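PDB 6EZS: beta-N-acetylglucosaminidase Nag2 from Vibrio harveyi, which probably hydrolyses terminal non-reducing N-acetyl-D-hexosamine residues of N-acetyl-beta-D-hexosaminides. Local coordinates for residues A[100-105]-A[113-118]; A[261-266]-A[558-563]; A[328-333]-A[374-379]; A[528-533]-A[580-585]. All blocks are in the same frame, centred on the assembly; numbering follows the deposited sequence.

In the fold
Interaction 4 lies at the ligand: its Y530, D532, W582 and E584 surround the bound N-acetylglucosamine at one end of the catalytic barrel. Interaction 2 belongs to the other end of the same strands 265-271 and 574-581. Its centre is about 20 Å from that of interaction 4, and the two touch where Y558 CD1 meets T528 OG1 at 3.4 Å. Interaction 3 comes within about 6 Å of interaction 4 (nearest atoms), with the R375 side chain about 12 Å from the sugar. It also faces the N-terminal sheet that holds interaction 1, about 7 Å away at the nearest atoms. Interactions 1 and 2 are furthest apart, with centres about 49 Å from each other.

Interaction 1 of 4, residues A[100-105]-A[113-118]; sequences AMIDFV and AQVDVT
The backbones of I102 and A113 form an antiparallel hydrogen-bonded pair, in which I102 N donates to A113 O at 2.9 Å and A113 N returns a bond to I102 O at 3.2 Å. The neighbouring pair, M101 and Q114, is non-hydrogen-bonded, and beyond it V115 N reaches A100 O at 3.1 Å. The N-to-C directions of the two strands make an angle of 141°.

The side chains of A100, I102, A113 and V115 share one face. I102 sends CG2 across V115 CG2 at 3.8 Å, the two side chains meeting at about a right angle, while its CG1 branch covers the methyl of A113. The small side chain of A100 leaves room for V117, whose CG2 lies 3.7 Å from A100 CB.

The segments are the two strands of a beta hairpin in the middle of an eight-stranded mixed sheet. Strand 38-42 borders 100-106 and strand 6-16 borders 109-117. The beta-branched I102 and V115, both buried, suit strand positions, and L39, Y6 and V8 of the neighbouring strands pack on them.

On the other face, M101 turns CG between its backbone N and carbonyl carbon (chi1 79°), and the flexible thioether chain packs on I326 and S338. Q114 shares that face but is exposed, as befits an amide, and its bent chain curls back along A100. A water accepts from A100 N and lies 2.9 Å from Q114 OE1 and 2.7 Å from V115 O.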
# COMPACT_ATOMS: atom_id res chain seq x y z
N ALA A 100 -14.39 -3.93 19.60
CA ALA A 100 -14.75 -3.24 20.83
C ALA A 100 -14.35 -4.07 22.04
O ALA A 100 -14.11 -5.28 21.93
CB ALA A 100 -16.24 -2.97 20.86
N MET A 101 -14.25 -3.41 23.18
CA MET A 101 -13.93 -4.08 24.43
C MET A 101 -14.35 -3.22 25.61
O MET A 101 -14.69 -2.06 25.44
CB MET A 101 -12.45 -4.41 24.50
CG MET A 101 -11.54 -3.27 24.86
SD MET A 101 -9.85 -3.72 24.44
CE MET A 101 -9.56 -5.05 25.61
N ILE A 102 -14.30 -3.81 26.80
CA ILE A 102 -14.67 -3.07 28.02
C ILE A 102 -13.61 -3.18 29.11
O ILE A 102 -12.81 -4.10 29.12
CB ILE A 102 -16.05 -3.47 28.60
CG1 ILE A 102 -16.18 -4.99 28.69
CG2 ILE A 102 -17.17 -2.87 27.76
CD1 ILE A 102 -17.23 -5.42 29.69
N ASP A 103 -13.63 -2.18 29.99
CA ASP A 103 -12.83 -2.13 31.19
C ASP A 103 -13.81 -1.96 32.34
O ASP A 103 -14.78 -1.22 32.21
CB ASP A 103 -11.86 -0.95 31.14
CG ASP A 103 -10.63 -1.25 30.29
OD1 ASP A 103 -10.01 -2.32 30.48
OD2 ASP A 103 -10.24 -0.40 29.45
N PHE A 104 -13.56 -2.66 33.44
CA PHE A 104 -14.42 -2.63 34.64
C PHE A 104 -13.64 -3.09 35.87
O PHE A 104 -12.50 -3.54 35.76
CB PHE A 104 -15.71 -3.45 34.45
CG PHE A 104 -15.48 -4.89 34.03
CD1 PHE A 104 -15.02 -5.19 32.75
CD2 PHE A 104 -15.79 -5.94 34.89
CE1 PHE A 104 -14.83 -6.51 32.35
CE2 PHE A 104 -15.60 -7.26 34.49
CZ PHE A 104 -15.12 -7.55 33.22
N VAL A 105 -14.26 -2.95 37.04
CA VAL A 105 -13.64 -3.30 38.32
C VAL A 105 -14.46 -4.34 39.07
O VAL A 105 -15.65 -4.14 39.31
CB VAL A 105 -13.46 -2.04 39.20
CG1 VAL A 105 -12.75 -2.37 40.51
CG2 VAL A 105 -12.69 -0.96 38.45
N ALA A 113 -12.59 -7.33 28.95
CA ALA A 113 -13.31 -8.31 28.13
C ALA A 113 -13.54 -7.80 26.71
O ALA A 113 -13.87 -6.62 26.51
CB ALA A 113 -14.64 -8.68 28.78
N GLN A 114 -13.36 -8.69 25.73
CA GLN A 114 -13.75 -8.41 24.34
C GLN A 114 -15.30 -8.33 24.23
O GLN A 114 -16.02 -9.05 24.91
CB GLN A 114 -13.13 -9.43 23.36
CG GLN A 114 -11.73 -9.05 22.84
CD GLN A 114 -11.75 -8.09 21.61
OE1 GLN A 114 -12.44 -8.35 20.61
NE2 GLN A 114 -10.97 -7.00 21.68
N VAL A 115 -15.78 -7.40 23.41
CA VAL A 115 -17.22 -7.18 23.18
C VAL A 115 -17.55 -7.65 21.77
O VAL A 115 -16.81 -7.39 20.82
CB VAL A 115 -17.59 -5.68 23.35
CG1 VAL A 115 -19.06 -5.42 23.07
CG2 VAL A 115 -17.28 -5.21 24.76
N ASP A 116 -18.67 -8.35 21.63
CA ASP A 116 -19.13 -8.79 20.33
C ASP A 116 -19.81 -7.62 19.62
O ASP A 116 -20.73 -7.01 20.15
CB ASP A 116 -20.09 -9.97 20.46
CG ASP A 116 -19.36 -11.28 20.73
OD1 ASP A 116 -18.45 -11.64 19.93
OD2 ASP A 116 -19.71 -11.95 21.74
N VAL A 117 -19.33 -7.32 18.42
CA VAL A 117 -19.80 -6.16 17.67
C VAL A 117 -20.72 -6.65 16.57
O VAL A 117 -20.27 -7.27 15.62
CB VAL A 117 -18.64 -5.35 17.06
CG1 VAL A 117 -19.15 -4.06 16.43
CG2 VAL A 117 -17.58 -5.04 18.11
N THR A 118 -22.01 -6.34 16.70
CA THR A 118 -22.98 -6.63 15.65
C THR A 118 -22.62 -5.81 14.41
O THR A 118 -22.15 -4.68 14.53
CB THR A 118 -24.40 -6.29 16.11
OG1 THR A 118 -24.65 -6.95 17.35
CG2 THR A 118 -25.44 -6.77 15.11
O HOH W 1 -14.59 -6.83 19.33

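Interaction 2 of 4, residues A[261-266]-A[558-563]; sequences PRFRYR and YEPLAE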
# COMPACT_ATOMS: atom_id res chain seq x y z
N PRO A 261 8.21 -2.02 -22.48
CA PRO A 261 7.40 -1.35 -21.46
C PRO A 261 6.95 0.05 -21.85
O PRO A 261 7.76 0.87 -22.28
CB PRO A 261 8.35 -1.26 -20.25
CG PRO A 261 9.73 -1.30 -20.85
CD PRO A 261 9.63 -2.12 -22.10
N ARG A 262 5.67 0.35 -21.66
CA ARG A 262 5.17 1.70 -21.94
C ARG A 262 5.84 2.76 -21.07
O ARG A 262 6.26 3.78 -21.61
CB ARG A 262 3.66 1.80 -21.81
CG ARG A 262 3.18 3.19 -22.14
CD ARG A 262 1.69 3.32 -22.06
NE ARG A 262 1.33 4.69 -22.42
CZ ARG A 262 0.16 5.28 -22.18
NH1 ARG A 262 -0.84 4.63 -21.57
NH2 ARG A 262 -0.00 6.54 -22.56
N PHE A 263 5.90 2.53 -19.76
CA PHE A 263 6.49 3.49 -18.80
C PHE A 263 7.72 2.91 -18.10
O PHE A 263 7.78 1.70 -17.85
CB PHE A 263 5.48 3.91 -17.76
CG PHE A 263 4.32 4.71 -18.30
CD1 PHE A 263 4.48 6.05 -18.62
CD2 PHE A 263 3.06 4.13 -18.45
CE1 PHE A 263 3.41 6.80 -19.10
CE2 PHE A 263 1.99 4.88 -18.93
CZ PHE A 263 2.17 6.21 -19.25
N ARG A 264 8.67 3.77 -17.78
CA ARG A 264 9.90 3.37 -17.10
C ARG A 264 9.65 2.91 -15.65
O ARG A 264 10.22 1.92 -15.22
CB ARG A 264 10.92 4.51 -17.12
CG ARG A 264 11.54 4.75 -18.50
CD ARG A 264 12.30 6.07 -18.58
NE ARG A 264 11.39 7.22 -18.58
CZ ARG A 264 11.57 8.38 -17.95
NH1 ARG A 264 12.66 8.62 -17.20
NH2 ARG A 264 10.64 9.34 -18.04
N TYR A 265 8.79 3.62 -14.92
CA TYR A 265 8.48 3.31 -13.52
C TYR A 265 7.14 2.58 -13.45
O TYR A 265 6.12 3.10 -13.90
CB TYR A 265 8.41 4.60 -12.73
CG TYR A 265 8.23 4.49 -11.23
CD1 TYR A 265 6.97 4.19 -10.68
CD2 TYR A 265 9.30 4.75 -10.35
CE1 TYR A 265 6.80 4.12 -9.30
CE2 TYR A 265 9.12 4.69 -8.95
CZ TYR A 265 7.88 4.37 -8.43
OH TYR A 265 7.68 4.30 -7.06
N ARG A 266 7.14 1.37 -12.89
CA ARG A 266 5.93 0.54 -12.77
C ARG A 266 5.91 -0.03 -11.35
O ARG A 266 6.54 -1.05 -11.05
CB ARG A 266 5.90 -0.55 -13.85
CG ARG A 266 6.11 -0.01 -15.27
CD ARG A 266 6.03 -1.09 -16.34
NE ARG A 266 7.01 -2.16 -16.11
CZ ARG A 266 8.32 -2.08 -16.32
NH1 ARG A 266 8.90 -0.97 -16.80
NH2 ARG A 266 9.09 -3.12 -16.05
N TYR A 558 -8.96 2.91 -16.44
CA TYR A 558 -7.92 3.91 -16.20
C TYR A 558 -6.85 3.85 -17.30
O TYR A 558 -6.20 2.83 -17.51
CB TYR A 558 -7.27 3.69 -14.85
CG TYR A 558 -6.05 4.55 -14.61
CD1 TYR A 558 -6.10 5.94 -14.79
CD2 TYR A 558 -4.86 3.99 -14.19
CE1 TYR A 558 -4.98 6.73 -14.57
CE2 TYR A 558 -3.74 4.77 -13.96
CZ TYR A 558 -3.80 6.14 -14.15
OH TYR A 558 -2.68 6.89 -13.91
N GLU A 559 -6.67 4.97 -17.99
CA GLU A 559 -5.81 5.01 -19.16
C GLU A 559 -4.91 6.25 -19.12
O GLU A 559 -5.27 7.28 -19.66
CB GLU A 559 -6.68 4.95 -20.42
CG GLU A 559 -5.91 4.58 -21.68
CD GLU A 559 -5.18 3.23 -21.56
OE1 GLU A 559 -5.89 2.19 -21.61
OE2 GLU A 559 -3.92 3.21 -21.41
N PRO A 560 -3.74 6.14 -18.46
CA PRO A 560 -2.93 7.32 -18.18
C PRO A 560 -2.42 8.01 -19.44
O PRO A 560 -1.92 7.35 -20.33
CB PRO A 560 -1.76 6.76 -17.37
CG PRO A 560 -1.66 5.33 -17.76
CD PRO A 560 -3.07 4.90 -18.00
N LEU A 561 -2.55 9.32 -19.46
CA LEU A 561 -2.06 10.18 -20.53
C LEU A 561 -2.63 9.83 -21.92
O LEU A 561 -1.93 9.89 -22.93
CB LEU A 561 -0.52 10.18 -20.56
CG LEU A 561 0.20 10.40 -19.22
CD1 LEU A 561 1.70 10.26 -19.46
CD2 LEU A 561 -0.12 11.74 -18.58
N ALA A 562 -3.92 9.48 -21.95
CA ALA A 562 -4.61 9.11 -23.19
C ALA A 562 -4.66 10.27 -24.19
O ALA A 562 -4.38 10.09 -25.38
CB ALA A 562 -6.02 8.61 -22.88
N GLU A 563 -4.98 11.45 -23.69
CA GLU A 563 -5.10 12.65 -24.51
C GLU A 563 -3.76 13.23 -24.98
O GLU A 563 -3.74 13.99 -25.94
CB GLU A 563 -5.89 13.74 -23.76
CG GLU A 563 -7.03 14.36 -24.55
CD GLU A 563 -8.14 13.36 -24.87
OE1 GLU A 563 -8.30 12.35 -24.15
OE2 GLU A 563 -8.87 13.60 -25.86
O HOH W 2 -3.11 5.81 -22.16
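F263 packs its ring against the turn 559-562, with CE2 3.9 Å from P560 CG and CE1 the same distance from L561 CD1, the leucine methyl lying at the ring edge, near its plane. Its CZ also sits over the centre of the R262 guanidinium, and the arginine runs across one face of the phenyl ring. With CG anti to the backbone N (chi1 -179°) and the rest of the chain extended, R262 reaches P560 O, which NH1 at 3.2 Å and NH2 at 3.1 Å approach through weak, bent bonds.

This lies at the N-terminal end of the barrel strands. Segment 261-266 leads into strand 265-271, the first of the eight parallel strands of the (beta/alpha)8 fold, and the turn precedes strand 574-581, the last, whose I577 packs on F263 and P560. The turn is type II: proline suits its second position, while L561 takes up a left-handed backbone conformation at the third.

E559 makes a long salt bridge to R262 through OE2 and NH1, 3.4 Å apart, and a second with R614 through OE1. A water accepts from R262 NH1 at 2.6 Å and donates to both E559 OE2 and P560 O.

Interaction 3 of 4, residues A[328-333]-A[374-379]; sequences ETIEPQ and CRAAIK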
# COMPACT_ATOMS: atom_id res chain seq x y z
N GLU A 328 1.05 -0.30 26.10
CA GLU A 328 2.15 0.32 25.37
C GLU A 328 2.02 1.82 25.41
O GLU A 328 0.96 2.36 25.73
CB GLU A 328 2.18 -0.16 23.91
CG GLU A 328 2.16 -1.67 23.74
CD GLU A 328 3.26 -2.37 24.52
OE1 GLU A 328 4.39 -1.83 24.60
OE2 GLU A 328 3.00 -3.48 25.03
N THR A 329 3.12 2.49 25.07
CA THR A 329 3.16 3.95 25.02
C THR A 329 2.22 4.47 23.93
O THR A 329 1.51 5.46 24.13
CB THR A 329 4.59 4.44 24.73
OG1 THR A 329 5.45 4.02 25.80
CG2 THR A 329 4.65 5.96 24.57
N ILE A 330 2.24 3.80 22.78
CA ILE A 330 1.36 4.12 21.66
C ILE A 330 0.03 3.37 21.79
O ILE A 330 0.00 2.15 21.95
CB ILE A 330 2.04 3.80 20.29
CG1 ILE A 330 3.22 4.76 20.08
CG2 ILE A 330 1.06 3.94 19.13
CD1 ILE A 330 4.19 4.34 18.99
N GLU A 331 -1.07 4.12 21.66
CA GLU A 331 -2.40 3.55 21.76
C GLU A 331 -2.72 2.56 20.63
O GLU A 331 -2.18 2.68 19.53
CB GLU A 331 -3.47 4.64 21.76
CG GLU A 331 -3.50 5.49 23.03
CD GLU A 331 -2.68 6.77 22.96
OE1 GLU A 331 -1.99 7.05 21.95
OE2 GLU A 331 -2.74 7.52 23.95
N PRO A 332 -3.62 1.58 20.89
CA PRO A 332 -4.08 0.70 19.82
C PRO A 332 -4.77 1.46 18.71
O PRO A 332 -5.29 2.55 18.94
CB PRO A 332 -5.09 -0.22 20.51
CG PRO A 332 -4.94 0.00 21.97
CD PRO A 332 -4.38 1.37 22.15
N GLN A 333 -4.75 0.90 17.51
CA GLN A 333 -5.42 1.49 16.36
C GLN A 333 -5.94 0.38 15.46
O GLN A 333 -5.26 -0.63 15.27
CB GLN A 333 -4.47 2.35 15.53
CG GLN A 333 -3.94 3.59 16.22
CD GLN A 333 -4.97 4.67 16.43
OE1 GLN A 333 -5.96 4.77 15.69
NE2 GLN A 333 -4.75 5.50 17.44
N CYS A 374 4.17 11.61 11.88
CA CYS A 374 5.37 11.25 12.63
C CYS A 374 5.08 10.85 14.08
O CYS A 374 5.99 10.86 14.91
CB CYS A 374 6.35 12.42 12.56
SG CYS A 374 7.97 11.89 12.02
N ARG A 375 3.84 10.45 14.36
CA ARG A 375 3.42 10.18 15.74
C ARG A 375 4.22 9.07 16.43
O ARG A 375 4.59 9.21 17.59
CB ARG A 375 1.93 9.84 15.79
CG ARG A 375 1.32 10.09 17.16
CD ARG A 375 -0.15 9.70 17.19
NE ARG A 375 -0.74 10.11 18.47
CZ ARG A 375 -1.03 9.32 19.49
NH1 ARG A 375 -0.86 8.00 19.43
NH2 ARG A 375 -1.54 9.86 20.59
N ALA A 376 4.48 7.98 15.70
CA ALA A 376 5.17 6.82 16.25
C ALA A 376 6.58 7.19 16.67
O ALA A 376 7.04 6.79 17.74
CB ALA A 376 5.21 5.68 15.23
N ALA A 377 7.25 7.97 15.81
CA ALA A 377 8.57 8.53 16.12
C ALA A 377 8.56 9.47 17.33
O ALA A 377 9.49 9.44 18.13
CB ALA A 377 9.13 9.25 14.91
N ILE A 378 7.55 10.32 17.45
CA ILE A 378 7.48 11.32 18.53
C ILE A 378 7.27 10.67 19.91
O ILE A 378 7.86 11.11 20.90
CB ILE A 378 6.43 12.41 18.22
CG1 ILE A 378 7.01 13.38 17.17
CG2 ILE A 378 6.07 13.22 19.46
CD1 ILE A 378 5.97 14.11 16.37
N LYS A 379 6.45 9.62 19.94
CA LYS A 379 6.25 8.83 21.16
C LYS A 379 7.47 8.02 21.56
O LYS A 379 7.63 7.67 22.73
CB LYS A 379 5.07 7.86 21.00
CG LYS A 379 3.73 8.52 20.71
CD LYS A 379 3.29 9.50 21.78
CE LYS A 379 2.02 10.23 21.35
NZ LYS A 379 1.59 11.23 22.37
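E331 and R375 form a salt bridge in which a single carboxylate oxygen takes both terminal nitrogens of the guanidinium. R375 NH1 donates to E331 OE1 at 2.9 Å and NH2 to the same oxygen at 3.2 Å. The oxygen lies almost in the guanidinium plane, at the edge between the two N-H groups, whereas the carboxylate is turned 35° out of that plane. NH1 meets OE1 nearly along its C-O axis, and NH2 comes from the syn side, tilted from the carboxylate plane. The long arginine chain, extended from CG to NE, carries the guanidinium from the helix to the loop.

The charge has a second partner, since NE is bridged to D402. K379 NZ binds the other oxygen of D402, and K379 CE lies 3.6 Å above the centre of the R375 guanidinium. The two basic groups thus share one acid, D402. Held at NE by D402 and at its NH1/NH2 end by E331, the guanidinium is probably restrained from turning.

Beneath the polar layer I330 lies against the first turn of the helix. Its CD1 is 3.8 Å from A376 CA, where the small alanine allows close approach, and CG1 lies 3.7 Å from K379 CB. At the outer margin T329 CG2 rests 4.1 Å from K379 CB, its methyl turned to the aliphatic root of the lysine.

C374 is the N-cap of helix 375-380, which follows the third barrel strand, 363-370. On the other side the loop 328-333 lies against strands 56-60 and 63-67 of the N-terminal sheet, where E331 touches I60 and F63, so the contact stands where that sheet meets the catalytic barrel.

Interaction 4 of 4, residues A[528-533]-A[580-585]; sequences TTYLDM and ALWCEI. With NAG (2-acetamido-2-deoxy-beta-D-glucopyranose), chain C.
A580 takes both backbone bonds that join the segments: its N donates to T529 O at 3.0 Å, and its O accepts from L531 N at 2.9 Å, making a single bridge between Y530 and A580. A580 lies near the end of the eighth parallel strand of the (beta/alpha)8 barrel, 574-581, and the residues after that strand form part of the sugar pocket at the C-terminal end of the barrel, the usual site of catalysis in this fold. Facing them, a type I turn from Y530 to M533 brings the side chains of Y530 and D532 to the pocket.

W582 and Y530 pair edge-to-face with planes at 60°: the indole edge points at the phenol, NE1 lying 3.4 Å above the centre of the Y530 ring. The pairing is consistent with a fixed indole, one face of which receives the pyranose, NAG C3 lying 3.7 Å above it toward the rim, a platform suited to the apolar side of a sugar. Away from the sugar, L531 CB packs on L581 CD1.

The hydroxyls are read by polar groups. Y530 OH bonds NAG O1, and W546 and R274 also bind the ligand. With chi1 at 57°, D532 tucks CG over its own backbone, and OD2 reaches NAG O6 while OD1 lies at the edge of the W582 ring. E584 OE2 accepts from NAG O4 at 2.6 Å, and a water donates to both E584 OE1 and D532 OD2, at 2.8 Å from each.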
# COMPACT_ATOMS: atom_id res chain seq x y z
N THR A 528 -8.30 5.85 -9.12
CA THR A 528 -8.10 4.61 -9.90
C THR A 528 -7.02 3.63 -9.44
O THR A 528 -7.05 2.48 -9.86
CB THR A 528 -7.87 4.92 -11.38
OG1 THR A 528 -6.86 5.93 -11.49
CG2 THR A 528 -9.15 5.40 -12.03
N THR A 529 -6.09 4.04 -8.59
CA THR A 529 -4.96 3.18 -8.20
C THR A 529 -4.91 2.75 -6.73
O THR A 529 -4.00 2.02 -6.33
CB THR A 529 -3.61 3.83 -8.57
OG1 THR A 529 -3.46 5.05 -7.84
CG2 THR A 529 -3.52 4.12 -10.06
N TYR A 530 -5.89 3.17 -5.92
CA TYR A 530 -5.93 2.81 -4.50
C TYR A 530 -6.67 1.49 -4.30
O TYR A 530 -7.90 1.44 -4.31
CB TYR A 530 -6.59 3.91 -3.67
CG TYR A 530 -5.71 5.10 -3.31
CD1 TYR A 530 -4.58 5.43 -4.04
CD2 TYR A 530 -6.05 5.91 -2.23
CE1 TYR A 530 -3.82 6.52 -3.70
CE2 TYR A 530 -5.31 7.01 -1.91
CZ TYR A 530 -4.19 7.31 -2.64
OH TYR A 530 -3.43 8.40 -2.29
N LEU A 531 -5.89 0.44 -4.08
CA LEU A 531 -6.40 -0.90 -3.89
C LEU A 531 -7.07 -1.13 -2.54
O LEU A 531 -7.69 -2.19 -2.37
CB LEU A 531 -5.27 -1.90 -4.09
CG LEU A 531 -4.64 -1.84 -5.49
CD1 LEU A 531 -3.57 -2.90 -5.68
CD2 LEU A 531 -5.70 -2.01 -6.58
N ASP A 532 -6.98 -0.17 -1.62
CA ASP A 532 -7.77 -0.22 -0.37
C ASP A 532 -9.24 0.07 -0.59
O ASP A 532 -10.07 -0.23 0.29
CB ASP A 532 -7.19 0.67 0.77
CG ASP A 532 -7.05 2.15 0.39
OD1 ASP A 532 -6.58 2.45 -0.73
OD2 ASP A 532 -7.35 3.01 1.24
N MET A 533 -9.58 0.61 -1.76
CA MET A 533 -10.95 0.87 -2.09
C MET A 533 -11.73 -0.42 -2.38
O MET A 533 -11.20 -1.35 -2.99
CB MET A 533 -11.04 1.78 -3.31
CG MET A 533 -10.42 3.14 -3.10
SD MET A 533 -11.30 4.08 -1.85
CE MET A 533 -9.85 4.57 -0.92
N ALA A 580 -1.29 1.56 -5.01
CA ALA A 580 -0.98 1.56 -3.57
C ALA A 580 -2.01 0.82 -2.75
O ALA A 580 -3.20 0.89 -3.05
CB ALA A 580 -0.80 2.97 -3.04
N LEU A 581 -1.53 0.15 -1.70
CA LEU A 581 -2.38 -0.53 -0.74
C LEU A 581 -2.19 0.12 0.62
O LEU A 581 -1.15 -0.01 1.23
CB LEU A 581 -2.07 -2.02 -0.66
CG LEU A 581 -3.10 -2.85 0.11
CD1 LEU A 581 -4.46 -2.90 -0.59
CD2 LEU A 581 -2.58 -4.26 0.34
N TRP A 582 -3.22 0.82 1.08
CA TRP A 582 -3.23 1.41 2.41
C TRP A 582 -3.90 0.39 3.32
O TRP A 582 -4.87 -0.26 2.93
CB TRP A 582 -3.96 2.74 2.38
CG TRP A 582 -3.33 3.67 1.42
CD1 TRP A 582 -3.76 3.98 0.15
CD2 TRP A 582 -2.12 4.41 1.61
NE1 TRP A 582 -2.90 4.88 -0.43
CE2 TRP A 582 -1.89 5.16 0.44
CE3 TRP A 582 -1.21 4.51 2.67
CZ2 TRP A 582 -0.79 5.99 0.30
CZ3 TRP A 582 -0.12 5.36 2.53
CH2 TRP A 582 0.08 6.09 1.36
N CYS A 583 -3.36 0.22 4.53
CA CYS A 583 -3.66 -0.97 5.32
C CYS A 583 -4.37 -0.74 6.62
O CYS A 583 -4.27 -1.57 7.53
CB CYS A 583 -2.37 -1.77 5.53
SG CYS A 583 -1.92 -2.64 4.02
N GLU A 584 -5.16 0.34 6.68
CA GLU A 584 -6.01 0.65 7.86
C GLU A 584 -6.89 -0.52 8.29
O GLU A 584 -7.08 -0.72 9.48
CB GLU A 584 -6.95 1.84 7.59
CG GLU A 584 -6.31 3.21 7.66
CD GLU A 584 -5.65 3.63 6.38
OE1 GLU A 584 -5.37 2.76 5.52
OE2 GLU A 584 -5.41 4.84 6.23
N ILE A 585 -7.44 -1.25 7.33
CA ILE A 585 -8.30 -2.42 7.63
C ILE A 585 -7.81 -3.73 7.00
O ILE A 585 -8.56 -4.68 6.86
CB ILE A 585 -9.77 -2.13 7.27
CG1 ILE A 585 -9.91 -1.63 5.82
CG2 ILE A 585 -10.31 -1.09 8.22
CD1 ILE A 585 -11.33 -1.48 5.34
C1 NAG C . -4.28 8.38 1.13
C2 NAG C . -3.35 8.80 2.30
C3 NAG C . -3.11 7.70 3.34
C4 NAG C . -4.37 6.96 3.71
C5 NAG C . -5.22 6.71 2.47
C6 NAG C . -6.57 6.07 2.79
C7 NAG C . -1.38 10.29 1.89
C8 NAG C . -0.04 10.31 1.21
N2 NAG C . -2.03 9.14 1.71
O1 NAG C . -4.62 9.47 0.29
O3 NAG C . -2.56 8.26 4.52
O4 NAG C . -3.97 5.75 4.33
O5 NAG C . -5.43 7.96 1.84
O6 NAG C . -7.11 5.53 1.59
O7 NAG C . -1.80 11.24 2.54
O HOH W 3 -7.64 2.37 3.99